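Local coordinates for protein reducing-end xylose-releasing exo-oligoxylanase Rex8A (Paenibacillus barcinonensis, PDB 6SUD) that hydrolyses xylooligosaccharides in xylan breakdown, releasing xylose from their reducing ends, as a family 8 glycoside hydrolase, at residues K107-W112 with L161-H166; F133-F138 with E204-Y209; S240-N245 with G257-F262; Q288-I293 with S333-G338. The protein carries 1 engineered substitution. All blocks are in the same frame, centred on the assembly; numbering follows the deposited sequence.

Interaction 1 of 4, residues K107-W112 with L161-H166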
loop_
_atom_site.group_PDB
_atom_site.type_symbol
_atom_site.label_atom_id
_atom_site.label_comp_id
_atom_site.label_asym_id
_atom_site.label_seq_id
_atom_site.Cartn_x
_atom_site.Cartn_y
_atom_site.Cartn_z
ATOM N N LYS A 107 -3.380 -4.314 21.885
ATOM C CA LYS A 107 -2.347 -5.374 22.006
ATOM C C LYS A 107 -2.060 -5.985 20.629
ATOM O O LYS A 107 -3.020 -6.432 19.976
ATOM C CB LYS A 107 -2.846 -6.468 22.957
ATOM C CG LYS A 107 -1.827 -7.552 23.287
ATOM C CD LYS A 107 -2.281 -8.482 24.395
ATOM C CE LYS A 107 -3.217 -9.569 23.915
ATOM N NZ LYS A 107 -2.477 -10.696 23.295
ATOM N N ASP A 108 -0.786 -5.999 20.212
ATOM C CA ASP A 108 -0.280 -6.657 18.974
ATOM C C ASP A 108 -0.493 -5.746 17.757
ATOM O O ASP A 108 0.125 -6.020 16.722
ATOM C CB ASP A 108 -0.899 -8.041 18.753
ATOM C CG ASP A 108 -0.660 -9.020 19.894
ATOM O OD1 ASP A 108 0.303 -8.807 20.655
ATOM O OD2 ASP A 108 -1.437 -9.994 20.005
ATOM N N TYR A 109 -1.335 -4.710 17.865
ATOM C CA TYR A 109 -1.391 -3.596 16.876
ATOM C C TYR A 109 -0.164 -2.691 17.046
ATOM O O TYR A 109 0.570 -2.796 18.055
ATOM C CB TYR A 109 -2.663 -2.756 17.034
ATOM C CG TYR A 109 -3.986 -3.430 16.757
ATOM C CD1 TYR A 109 -4.096 -4.577 15.987
ATOM C CD2 TYR A 109 -5.156 -2.853 17.218
ATOM C CE1 TYR A 109 -5.332 -5.141 15.708
ATOM C CE2 TYR A 109 -6.396 -3.406 16.959
ATOM C CZ TYR A 109 -6.486 -4.550 16.189
ATOM O OH TYR A 109 -7.714 -5.092 15.921
ATOM N N PHE A 110 0.047 -1.803 16.072
ATOM C CA PHE A 110 1.169 -0.827 16.030
ATOM C C PHE A 110 0.598 0.580 16.181
ATOM O O PHE A 110 -0.418 0.879 15.533
ATOM C CB PHE A 110 1.943 -0.951 14.719
ATOM C CG PHE A 110 2.525 -2.324 14.503
ATOM C CD1 PHE A 110 1.734 -3.363 14.038
ATOM C CD2 PHE A 110 3.850 -2.582 14.822
ATOM C CE1 PHE A 110 2.265 -4.635 13.866
ATOM C CE2 PHE A 110 4.383 -3.848 14.642
ATOM C CZ PHE A 110 3.587 -4.869 14.159
ATOM N N ALA A 111 1.189 1.376 17.061
ATOM C CA ALA A 111 0.871 2.814 17.223
ATOM C C ALA A 111 1.110 3.482 15.864
ATOM O O ALA A 111 2.132 3.173 15.237
ATOM C CB ALA A 111 1.726 3.408 18.318
ATOM N N TRP A 112 0.156 4.252 15.352
ATOM C CA TRP A 112 0.182 4.609 13.910
ATOM C C TRP A 112 1.361 5.550 13.637
ATOM O O TRP A 112 1.820 5.592 12.495
ATOM C CB TRP A 112 -1.147 5.183 13.414
ATOM C CG TRP A 112 -1.468 6.597 13.792
ATOM C CD1 TRP A 112 -2.141 7.007 14.903
ATOM C CD2 TRP A 112 -1.220 7.791 13.020
ATOM N NE1 TRP A 112 -2.309 8.364 14.891
ATOM C CE2 TRP A 112 -1.749 8.874 13.751
ATOM C CE3 TRP A 112 -0.580 8.051 11.804
ATOM C CZ2 TRP A 112 -1.669 10.194 13.304
ATOM C CZ3 TRP A 112 -0.501 9.351 11.359
ATOM C CH2 TRP A 112 -1.054 10.401 12.095
ATOM N N LEU A 161 -2.331 -10.686 12.355
ATOM C CA LEU A 161 -3.627 -10.966 11.680
ATOM C C LEU A 161 -4.599 -11.617 12.676
ATOM O O LEU A 161 -5.814 -11.409 12.523
ATOM C CB LEU A 161 -3.406 -11.856 10.454
ATOM C CG LEU A 161 -2.682 -11.210 9.274
ATOM C CD1 LEU A 161 -2.734 -12.128 8.063
ATOM C CD2 LEU A 161 -3.277 -9.852 8.931
ATOM N N HIS A 162 -4.102 -12.358 13.668
ATOM C CA HIS A 162 -4.955 -12.858 14.785
ATOM C C HIS A 162 -5.635 -11.675 15.490
ATOM O O HIS A 162 -6.876 -11.702 15.637
ATOM C CB HIS A 162 -4.167 -13.686 15.801
ATOM C CG HIS A 162 -5.028 -14.073 16.954
ATOM N ND1 HIS A 162 -5.981 -15.053 16.840
ATOM C CD2 HIS A 162 -5.132 -13.580 18.210
ATOM C CE1 HIS A 162 -6.623 -15.173 17.983
ATOM N NE2 HIS A 162 -6.128 -14.274 18.838
ATOM N N ALA A 163 -4.856 -10.674 15.919
ATOM C CA ALA A 163 -5.378 -9.480 16.619
ATOM C C ALA A 163 -6.343 -8.738 15.680
ATOM O O ALA A 163 -7.424 -8.330 16.128
ATOM C CB ALA A 163 -4.246 -8.617 17.101
ATOM N N CYS A 164 -6.004 -8.631 14.393
ATOM C CA CYS A 164 -6.834 -7.936 13.374
ATOM C C CYS A 164 -8.265 -8.483 13.370
ATOM O O CYS A 164 -9.195 -7.693 13.165
ATOM C CB CYS A 164 -6.246 -8.096 11.983
ATOM S SG CYS A 164 -4.781 -7.061 11.734
ATOM N N LEU A 165 -8.444 -9.793 13.552
ATOM C CA LEU A 165 -9.795 -10.402 13.493
ATOM C C LEU A 165 -10.384 -10.615 14.890
ATOM O O LEU A 165 -11.622 -10.611 14.976
ATOM C CB LEU A 165 -9.736 -11.722 12.726
ATOM C CG LEU A 165 -9.269 -11.622 11.277
ATOM C CD1 LEU A 165 -9.519 -12.940 10.562
ATOM C CD2 LEU A 165 -9.955 -10.464 10.548
ATOM N N HIS A 166 -9.558 -10.775 15.929
ATOM C CA HIS A 166 -10.017 -11.315 17.237
ATOM C C HIS A 166 -9.747 -10.363 18.403
ATOM O O HIS A 166 -9.967 -10.796 19.551
ATOM C CB HIS A 166 -9.358 -12.672 17.488
ATOM C CG HIS A 166 -9.686 -13.680 16.445
ATOM N ND1 HIS A 166 -10.960 -14.195 16.296
ATOM C CD2 HIS A 166 -8.919 -14.269 15.506
ATOM C CE1 HIS A 166 -10.958 -15.071 15.302
ATOM N NE2 HIS A 166 -9.718 -15.135 14.810
#

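Interaction 2 of 4, residues F133-F138 with E204-Y209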
loop_
_atom_site.group_PDB
_atom_site.type_symbol
_atom_site.label_atom_id
_atom_site.label_comp_id
_atom_site.label_asym_id
_atom_site.label_seq_id
_atom_site.Cartn_x
_atom_site.Cartn_y
_atom_site.Cartn_z
ATOM N N PHE A 133 2.434 -4.949 7.048
ATOM C CA PHE A 133 3.416 -5.615 7.940
ATOM C C PHE A 133 3.254 -7.122 7.747
ATOM O O PHE A 133 4.231 -7.829 7.457
ATOM C CB PHE A 133 3.208 -5.247 9.410
ATOM C CG PHE A 133 3.789 -3.943 9.903
ATOM C CD1 PHE A 133 5.111 -3.600 9.673
ATOM C CD2 PHE A 133 3.033 -3.102 10.704
ATOM C CE1 PHE A 133 5.633 -2.428 10.194
ATOM C CE2 PHE A 133 3.558 -1.917 11.221
ATOM C CZ PHE A 133 4.868 -1.596 10.970
ATOM N N ALA A 134 2.010 -7.602 7.872
ATOM C CA ALA A 134 1.680 -9.035 7.814
ATOM C C ALA A 134 2.121 -9.602 6.456
ATOM O O ALA A 134 2.799 -10.643 6.435
ATOM C CB ALA A 134 0.206 -9.223 8.051
ATOM N N MET A 135 1.770 -8.940 5.357
ATOM C CA MET A 135 2.120 -9.439 4.004
ATOM C C MET A 135 3.642 -9.445 3.832
ATOM O O MET A 135 4.183 -10.438 3.326
ATOM C CB MET A 135 1.473 -8.601 2.902
ATOM C CG MET A 135 1.609 -9.212 1.515
ATOM S SD MET A 135 0.490 -10.623 1.273
ATOM C CE MET A 135 1.524 -12.027 1.675
ATOM N N ALA A 136 4.324 -8.381 4.234
ATOM C CA ALA A 136 5.798 -8.295 4.096
ATOM C C ALA A 136 6.470 -9.400 4.929
ATOM O O ALA A 136 7.444 -10.026 4.430
ATOM C CB ALA A 136 6.275 -6.922 4.470
ATOM N N LEU A 137 5.979 -9.653 6.143
ATOM C CA LEU A 137 6.554 -10.688 7.050
ATOM C C LEU A 137 6.314 -12.086 6.463
ATOM O O LEU A 137 7.240 -12.932 6.503
ATOM C CB LEU A 137 5.922 -10.561 8.430
ATOM C CG LEU A 137 6.506 -9.468 9.317
ATOM C CD1 LEU A 137 5.536 -9.124 10.430
ATOM C CD2 LEU A 137 7.855 -9.892 9.868
ATOM N N PHE A 138 5.144 -12.326 5.883
ATOM C CA PHE A 138 4.872 -13.611 5.186
ATOM C C PHE A 138 5.874 -13.795 4.042
ATOM O O PHE A 138 6.423 -14.891 3.892
ATOM C CB PHE A 138 3.437 -13.713 4.674
ATOM C CG PHE A 138 2.428 -14.069 5.733
ATOM C CD1 PHE A 138 2.664 -15.124 6.607
ATOM C CD2 PHE A 138 1.228 -13.381 5.824
ATOM C CE1 PHE A 138 1.746 -15.446 7.595
ATOM C CE2 PHE A 138 0.304 -13.717 6.805
ATOM C CZ PHE A 138 0.569 -14.743 7.688
ATOM N N GLU A 204 -6.137 -12.899 -0.345
ATOM C CA GLU A 204 -5.958 -14.218 -1.011
ATOM C C GLU A 204 -4.778 -14.967 -0.391
ATOM O O GLU A 204 -4.901 -16.188 -0.180
ATOM C CB GLU A 204 -5.661 -14.068 -2.496
ATOM C CG GLU A 204 -6.843 -13.584 -3.288
ATOM C CD GLU A 204 -7.913 -14.612 -3.595
ATOM O OE1 GLU A 204 -7.841 -15.744 -3.057
ATOM O OE2 GLU A 204 -8.801 -14.284 -4.401
ATOM N N LEU A 205 -3.665 -14.269 -0.163
ATOM C CA LEU A 205 -2.429 -14.862 0.413
ATOM C C LEU A 205 -2.595 -15.090 1.919
ATOM O O LEU A 205 -2.064 -16.092 2.429
ATOM C CB LEU A 205 -1.255 -13.951 0.058
ATOM C CG LEU A 205 -1.015 -13.848 -1.444
ATOM C CD1 LEU A 205 0.187 -12.978 -1.765
ATOM C CD2 LEU A 205 -0.849 -15.225 -2.061
ATOM N N PHE A 206 -3.348 -14.238 2.612
ATOM C CA PHE A 206 -3.666 -14.478 4.043
ATOM C C PHE A 206 -4.488 -15.764 4.163
ATOM O O PHE A 206 -4.304 -16.488 5.159
ATOM C CB PHE A 206 -4.419 -13.307 4.657
ATOM C CG PHE A 206 -3.660 -12.008 4.716
ATOM C CD1 PHE A 206 -2.299 -11.942 4.450
ATOM C CD2 PHE A 206 -4.335 -10.842 5.041
ATOM C CE1 PHE A 206 -1.631 -10.726 4.519
ATOM C CE2 PHE A 206 -3.666 -9.636 5.127
ATOM C CZ PHE A 206 -2.313 -9.584 4.871
ATOM N N ALA A 207 -5.323 -16.062 3.167
ATOM C CA ALA A 207 -6.162 -17.284 3.158
ATOM C C ALA A 207 -5.272 -18.524 3.009
ATOM O O ALA A 207 -5.762 -19.618 3.314
ATOM C CB ALA A 207 -7.227 -17.230 2.088
ATOM N N GLN A 208 -4.032 -18.361 2.536
ATOM C CA GLN A 208 -3.030 -19.454 2.422
ATOM C C GLN A 208 -2.156 -19.515 3.676
ATOM O O GLN A 208 -1.757 -20.638 4.051
ATOM C CB GLN A 208 -2.112 -19.243 1.219
ATOM C CG GLN A 208 -2.840 -19.094 -0.101
ATOM C CD GLN A 208 -3.181 -20.432 -0.696
ATOM O OE1 GLN A 208 -2.472 -20.929 -1.567
ATOM N NE2 GLN A 208 -4.259 -21.033 -0.217
ATOM N N TYR A 209 -1.782 -18.360 4.241
ATOM C CA TYR A 209 -0.630 -18.264 5.181
ATOM C C TYR A 209 -1.042 -17.958 6.626
ATOM O O TYR A 209 -0.217 -18.222 7.520
ATOM C CB TYR A 209 0.379 -17.212 4.714
ATOM C CG TYR A 209 0.856 -17.392 3.294
ATOM C CD1 TYR A 209 1.079 -18.653 2.760
ATOM C CD2 TYR A 209 1.102 -16.296 2.485
ATOM C CE1 TYR A 209 1.507 -18.822 1.453
ATOM C CE2 TYR A 209 1.540 -16.448 1.181
ATOM C CZ TYR A 209 1.741 -17.714 0.664
ATOM O OH TYR A 209 2.173 -17.851 -0.625
#

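Interaction 3 of 4, residues S240-N245 with G257-F262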
loop_
_atom_site.group_PDB
_atom_site.type_symbol
_atom_site.label_atom_id
_atom_site.label_comp_id
_atom_site.label_asym_id
_atom_site.label_seq_id
_atom_site.Cartn_x
_atom_site.Cartn_y
_atom_site.Cartn_z
ATOM N N SER A 240 -12.273 7.705 -6.540
ATOM C CA SER A 240 -12.810 7.187 -5.267
ATOM C C SER A 240 -12.562 8.211 -4.173
ATOM O O SER A 240 -11.648 9.039 -4.268
ATOM C CB SER A 240 -12.186 5.890 -4.937
ATOM O OG SER A 240 -10.769 6.010 -4.946
ATOM N N PRO A 241 -13.379 8.175 -3.107
ATOM C CA PRO A 241 -13.188 9.056 -1.961
ATOM C C PRO A 241 -12.111 8.513 -1.019
ATOM O O PRO A 241 -11.852 7.318 -1.047
ATOM C CB PRO A 241 -14.579 9.047 -1.330
ATOM C CG PRO A 241 -15.082 7.646 -1.582
ATOM C CD PRO A 241 -14.522 7.264 -2.938
ATOM N N GLU A 242 -11.493 9.396 -0.228
ATOM C CA GLU A 242 -10.485 8.969 0.777
ATOM C C GLU A 242 -11.181 8.063 1.800
ATOM O O GLU A 242 -10.672 6.960 2.027
ATOM C CB GLU A 242 -9.771 10.172 1.383
ATOM C CG GLU A 242 -8.817 10.813 0.392
ATOM C CD GLU A 242 -7.977 11.936 0.957
ATOM O OE1 GLU A 242 -8.557 13.023 1.247
ATOM O OE2 GLU A 242 -6.749 11.712 1.123
ATOM N N TYR A 243 -12.304 8.499 2.381
ATOM C CA TYR A 243 -13.094 7.661 3.328
ATOM C C TYR A 243 -14.455 7.376 2.708
ATOM O O TYR A 243 -15.069 8.272 2.121
ATOM C CB TYR A 243 -13.353 8.336 4.677
ATOM C CG TYR A 243 -12.148 8.777 5.472
ATOM C CD1 TYR A 243 -10.859 8.338 5.196
ATOM C CD2 TYR A 243 -12.311 9.635 6.549
ATOM C CE1 TYR A 243 -9.766 8.771 5.941
ATOM C CE2 TYR A 243 -11.237 10.069 7.306
ATOM C CZ TYR A 243 -9.958 9.638 7.007
ATOM O OH TYR A 243 -8.906 10.077 7.764
ATOM N N ALA A 244 -14.924 6.140 2.873
ATOM C CA ALA A 244 -16.203 5.683 2.293
ATOM C C ALA A 244 -16.982 4.883 3.332
ATOM O O ALA A 244 -16.356 4.180 4.132
ATOM C CB ALA A 244 -15.948 4.862 1.058
ATOM N N ASN A 245 -18.308 5.007 3.288
ATOM C CA ASN A 245 -19.260 4.132 4.014
ATOM C C ASN A 245 -19.113 2.688 3.521
ATOM O O ASN A 245 -18.530 2.464 2.434
ATOM C CB ASN A 245 -20.686 4.647 3.826
ATOM C CG ASN A 245 -20.873 6.025 4.420
ATOM O OD1 ASN A 245 -20.473 6.256 5.553
ATOM N ND2 ASN A 245 -21.464 6.941 3.673
ATOM N N GLY A 257 -11.224 16.423 9.269
ATOM C CA GLY A 257 -11.303 17.013 7.918
ATOM C C GLY A 257 -12.291 16.326 6.992
ATOM O O GLY A 257 -12.998 15.387 7.412
ATOM N N ASP A 258 -12.328 16.816 5.752
ATOM C CA ASP A 258 -13.280 16.401 4.690
ATOM C C ASP A 258 -12.549 15.418 3.774
ATOM O O ASP A 258 -11.626 15.871 3.066
ATOM C CB ASP A 258 -13.772 17.636 3.936
ATOM C CG ASP A 258 -14.779 17.351 2.837
ATOM O OD1 ASP A 258 -15.090 16.154 2.602
ATOM O OD2 ASP A 258 -15.272 18.338 2.253
ATOM N N PHE A 259 -12.913 14.136 3.836
ATOM C CA PHE A 259 -12.226 13.021 3.135
ATOM C C PHE A 259 -13.155 12.476 2.047
ATOM O O PHE A 259 -12.989 11.349 1.598
ATOM C CB PHE A 259 -11.739 11.995 4.165
ATOM C CG PHE A 259 -10.629 12.530 5.032
ATOM C CD1 PHE A 259 -9.308 12.432 4.618
ATOM C CD2 PHE A 259 -10.897 13.146 6.245
ATOM C CE1 PHE A 259 -8.280 12.955 5.388
ATOM C CE2 PHE A 259 -9.867 13.653 7.025
ATOM C CZ PHE A 259 -8.563 13.554 6.595
ATOM N N ARG A 260 -14.107 13.292 1.602
ATOM C CA ARG A 260 -15.141 12.868 0.621
ATOM C C ARG A 260 -14.594 12.867 -0.802
ATOM O O ARG A 260 -15.285 12.348 -1.690
ATOM C CB ARG A 260 -16.340 13.807 0.706
ATOM C CG ARG A 260 -17.102 13.662 2.012
ATOM C CD ARG A 260 -18.308 14.580 2.073
ATOM N NE ARG A 260 -17.850 15.959 1.973
ATOM C CZ ARG A 260 -18.634 17.030 1.880
ATOM N NH1 ARG A 260 -19.951 16.902 1.861
ATOM N NH2 ARG A 260 -18.091 18.231 1.785
ATOM N N HIS A 261 -13.415 13.450 -1.012
ATOM C CA HIS A 261 -12.911 13.795 -2.362
ATOM C C HIS A 261 -11.722 12.928 -2.749
ATOM O O HIS A 261 -11.222 12.159 -1.899
ATOM C CB HIS A 261 -12.574 15.278 -2.417
ATOM C CG HIS A 261 -13.695 16.112 -1.916
ATOM N ND1 HIS A 261 -14.928 16.140 -2.547
ATOM C CD2 HIS A 261 -13.794 16.924 -0.842
ATOM C CE1 HIS A 261 -15.737 16.948 -1.887
ATOM N NE2 HIS A 261 -15.060 17.452 -0.843
ATOM N N PHE A 262 -11.282 13.077 -4.003
ATOM C CA PHE A 262 -10.116 12.352 -4.557
ATOM C C PHE A 262 -8.849 13.142 -4.223
ATOM O O PHE A 262 -8.597 14.197 -4.838
ATOM C CB PHE A 262 -10.286 12.110 -6.055
ATOM C CG PHE A 262 -9.219 11.219 -6.635
ATOM C CD1 PHE A 262 -9.270 9.842 -6.464
ATOM C CD2 PHE A 262 -8.150 11.755 -7.323
ATOM C CE1 PHE A 262 -8.285 9.020 -7.003
ATOM C CE2 PHE A 262 -7.158 10.942 -7.838
ATOM C CZ PHE A 262 -7.223 9.574 -7.681
HETATM O O HOH W 1 -10.984 14.660 0.422
#

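Interaction 4 of 4, residues Q288-I293 with S333-G338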
loop_
_atom_site.group_PDB
_atom_site.type_symbol
_atom_site.label_atom_id
_atom_site.label_comp_id
_atom_site.label_asym_id
_atom_site.label_seq_id
_atom_site.Cartn_x
_atom_site.Cartn_y
_atom_site.Cartn_z
ATOM N N GLN A 288 -11.602 -2.177 -16.799
ATOM C CA GLN A 288 -12.405 -0.980 -17.154
ATOM C C GLN A 288 -12.118 0.143 -16.146
ATOM O O GLN A 288 -11.913 1.272 -16.599
ATOM C CB GLN A 288 -13.879 -1.361 -17.322
ATOM C CG GLN A 288 -14.113 -2.410 -18.414
ATOM C CD GLN A 288 -13.430 -2.135 -19.734
ATOM O OE1 GLN A 288 -13.253 -0.982 -20.142
ATOM N NE2 GLN A 288 -13.009 -3.185 -20.418
ATOM N N GLN A 289 -12.053 -0.163 -14.846
ATOM C CA GLN A 289 -11.701 0.800 -13.774
ATOM C C GLN A 289 -10.342 1.426 -14.100
ATOM O O GLN A 289 -10.228 2.645 -14.043
ATOM C CB GLN A 289 -11.663 0.130 -12.400
ATOM C CG GLN A 289 -10.958 0.952 -11.330
ATOM C CD GLN A 289 -11.607 2.281 -11.053
ATOM O OE1 GLN A 289 -12.783 2.495 -11.340
ATOM N NE2 GLN A 289 -10.824 3.199 -10.502
ATOM N N SER A 290 -9.343 0.609 -14.437
ATOM C CA SER A 290 -7.995 1.101 -14.813
ATOM C C SER A 290 -8.081 2.010 -16.056
ATOM O O SER A 290 -7.469 3.078 -16.034
ATOM C CB SER A 290 -7.045 -0.048 -14.978
ATOM O OG SER A 290 -7.002 -0.818 -13.780
ATOM N N ASN A 291 -8.789 1.606 -17.104
ATOM C CA ASN A 291 -8.974 2.429 -18.336
ATOM C C ASN A 291 -9.602 3.793 -17.980
ATOM O O ASN A 291 -9.207 4.811 -18.586
ATOM C CB ASN A 291 -9.830 1.696 -19.376
ATOM C CG ASN A 291 -9.158 0.470 -19.963
ATOM O OD1 ASN A 291 -7.944 0.331 -19.913
ATOM N ND2 ASN A 291 -9.933 -0.429 -20.539
ATOM N N ARG A 292 -10.591 3.803 -17.080
ATOM C CA ARG A 292 -11.385 5.012 -16.735
ATOM C C ARG A 292 -10.501 6.028 -16.043
ATOM O O ARG A 292 -10.482 7.194 -16.496
ATOM C CB ARG A 292 -12.555 4.718 -15.794
ATOM C CG ARG A 292 -13.704 4.045 -16.506
ATOM C CD ARG A 292 -14.999 3.975 -15.736
ATOM N NE ARG A 292 -15.859 3.092 -16.527
ATOM C CZ ARG A 292 -16.351 1.915 -16.144
ATOM N NH1 ARG A 292 -16.124 1.439 -14.929
ATOM N NH2 ARG A 292 -17.112 1.224 -16.974
ATOM N N ILE A 293 -9.790 5.604 -15.000
ATOM C CA ILE A 293 -8.953 6.584 -14.253
ATOM C C ILE A 293 -7.851 7.092 -15.185
ATOM O O ILE A 293 -7.586 8.292 -15.132
ATOM C CB ILE A 293 -8.443 6.043 -12.906
ATOM C CG1 ILE A 293 -8.124 7.213 -11.972
ATOM C CG2 ILE A 293 -7.288 5.075 -13.083
ATOM C CD1 ILE A 293 -7.674 6.817 -10.581
ATOM N N SER A 333 -1.544 0.585 -15.524
ATOM C CA SER A 333 -1.172 -0.043 -16.821
ATOM C C SER A 333 -0.988 -1.562 -16.682
ATOM O O SER A 333 -1.037 -2.243 -17.733
ATOM C CB SER A 333 0.006 0.622 -17.434
ATOM O OG SER A 333 -0.365 1.934 -17.867
ATOM N N LEU A 334 -0.798 -2.101 -15.469
ATOM C CA LEU A 334 -0.843 -3.579 -15.275
ATOM C C LEU A 334 -2.202 -4.129 -15.731
ATOM O O LEU A 334 -2.237 -5.309 -16.122
ATOM C CB LEU A 334 -0.566 -3.968 -13.819
ATOM C CG LEU A 334 0.891 -3.926 -13.374
ATOM C CD1 LEU A 334 1.004 -4.092 -11.866
ATOM C CD2 LEU A 334 1.717 -4.971 -14.093
ATOM N N ALA A 335 -3.277 -3.341 -15.662
ATOM C CA ALA A 335 -4.654 -3.817 -15.951
ATOM C C ALA A 335 -5.246 -3.120 -17.180
ATOM O O ALA A 335 -5.984 -3.771 -17.924
ATOM C CB ALA A 335 -5.529 -3.632 -14.742
ATOM N N ALA A 336 -4.967 -1.832 -17.372
ATOM C CA ALA A 336 -5.568 -1.024 -18.460
ATOM C C ALA A 336 -5.131 -1.604 -19.810
ATOM O O ALA A 336 -3.957 -2.020 -19.943
ATOM C CB ALA A 336 -5.171 0.428 -18.326
ATOM N N ASP A 337 -6.045 -1.649 -20.769
ATOM C CA ASP A 337 -5.744 -2.039 -22.175
ATOM C C ASP A 337 -6.219 -0.933 -23.121
ATOM O O ASP A 337 -6.375 -1.206 -24.335
ATOM C CB ASP A 337 -6.396 -3.377 -22.503
ATOM C CG ASP A 337 -7.911 -3.324 -22.456
ATOM O OD1 ASP A 337 -8.450 -2.219 -22.221
ATOM O OD2 ASP A 337 -8.536 -4.382 -22.657
ATOM N N GLY A 338 -6.450 0.267 -22.584
ATOM C CA GLY A 338 -6.963 1.422 -23.347
ATOM C C GLY A 338 -5.847 2.201 -24.031
ATOM O O GLY A 338 -4.685 1.781 -23.997
HETATM O O HOH W 2 -11.450 -4.263 -22.528
#

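Interaction 1 of 4, residues K107-W112 with L161-H166
Y109 lies against the backbone of helix 153-170 at A163 and C164. Its CG stands anti to the carbonyl carbon (chi1 -65°), which brings the far end of the ring to the helix although the CA-CB bond does not aim at it. Y109 CE1 packs 3.9 Å from A163 CB; C164 N meets the ring at its edge, near the ring plane, 3.8 Å from Y109 CE1. Y109 OH comes within 3.3 Å of A163 O, but its polar partner is the carbonyl oxygen of D174. The methyl of A163 points into the loop, where D108 CB lies 3.8 Å from A163 CB and K107 O at a similar distance. D108 touches through its methylene alone; its carboxylate turns aside to K107, K107 NZ to D108 OD2 3.5 Å, a salt bridge within the loop. K107 O receives Q167 NE2 one turn further along the helix. The contact thus fastens the loop between helix 85-99 and strand 113-114 to helix 153-170, with E130 of helix 127-144 touching both Y109 and C164.

Interaction 2 of 4, residues F133-F138 with E204-Y209
L205 opens the contact from helix 200-209 by meeting the end of M135: L205 CB lies 3.7 Å from M135 CE, and its CD1 is almost as near, the two side chains crossing at about a right angle. M135 gets there by a bent route, CG anti to the backbone N (chi1 -170°) and the chain folded at the next two torsions, which sets the sulfur between L205 and F206. F206 follows with a Met-aromatic contact, M135 SD 3.9 Å from F206 CE1 and approaching the ring obliquely. The same ring reaches the methyl of A134, F206 CZ to A134 CB 4.1 Å, and F206 CD1 is 3.9 Å from F138 CE2. Y209 closes the row. Y209 CB sits over the centre of the F138 ring in a CH-pi contact, 3.6 Å from the centroid, while its own ring is inclined at 51° to that of F138. No hydrogen bond joins the two segments; Y209 O goes instead to R158. The helix segments cross at 57° with axes 10.9 Å apart, and L161 of helix 153-170 touches both A134 and F206, while W279 and F280 of helix 268-280 pack on L205.

Interaction 3 of 4, residues S240-N245 with G257-F262
F259 lies along Y243, the two side chains side by side and pointing the same way. F259 CB sits over one face of the Y243 ring, 3.5 Å from its centroid, in a CH-pi contact. Beyond it, F259 CG and CD2 lie over the Y243 CE2 side, F259 CD2 to Y243 CE2 being 3.3 Å, whereas F259 CD1 also approaches E242 OE1, at 3.5 Å. At the far end, CE1, CE2 and CZ gather beneath the Y243 hydroxyl, which stands over the centre of the phenylalanine ring. The result is an offset stack with planes 16° apart; Y243 OH itself bonds to H256. The backbones run nearly antiparallel here, both within the loop between helices 215-232 and 268-280 of the (alpha/alpha)6 barrel known for family 8 glycoside hydrolases. Y243 N gives a nearly straight hydrogen bond to F259 O (3.0 Å), and E242 N a more bent one to H261 O (3.2 Å). E242 bonds through OE2 to the backbone N of D265, the inferred proton acceptor, and so probably helps to position it; a water linking E242 OE1 with D258 O and H261 N ties the carboxylate to 257-262. D258 organises these residues in turn: its OD1 accepts from R260 N in an Asx turn, and R260 grips the carboxylate side-on through NE and NH2. S240 O lies at the edge of the F262 ring, 3.3 Å from F262 CD1, buried with no hydrogen-bonding partner.

Interaction 4 of 4, residues Q288-I293 with S333-G338
S290 and N291 of helix 285-297 meet the 335-338 loop directly, and one turn earlier Q288 joins them through a water, which accepts from Q288 NE2 and donates to D337 OD2. S290 points into the loop. S290 CB rests 3.6 Å from A336 N and S290 OG lies 3.3 Å from A335 CB, while the hydroxyl's hydrogen-bonding partner is Q286 O in the preceding turn of the helix. N291 carries the polar part of the joint. With CG anti to the carbonyl carbon (chi1 -67°), the amide comes level with the 336-338 backbone. N291 OD1 accepts from D337 N at 2.9 Å, the donor lying in the carbonyl plane on a lone pair, and takes a weak second bond from G338 N. N291 ND2 answers by donating to D337 OD1, also 2.9 Å, at an N-H...O angle of 155°. Amide and carboxylate planes are only 18° apart, and bonds at both ends of the amide fix its flip; a weak bond from ND2 to Q288 OE1 adds to this. The asparagine therefore reads both backbone and side chain of D337. Through these bonds helix 285-297 holds the connection from helix 322-331 to helix 341-349, with W277 of helix 268-280 packing on A335.

Interactions 1 and 2 are neighbours, their centres 14 Å apart and their segments alternating along the chain. Helices 127-144 and 153-170 follow each other in sequence, and L161 packs against F206 and F138 while F110 meets F133, making one continuous hydrophobic region. Interactions 3 and 4 follow in series, centres 22 Å apart, touching where F262 packs on I293. All four fall within the family 8 range, whose known fold is an (alpha/alpha)6 barrel. E242 of interaction 3 lies about 4 Å, side chain to side chain, from D265, the inferred proton acceptor. Interaction 1 touches away from the sites, though 107-112 ends at W112 of a xylose pocket; interaction 2 packs helix on helix, and interaction 4 joins helix to loop, both remote from the sites.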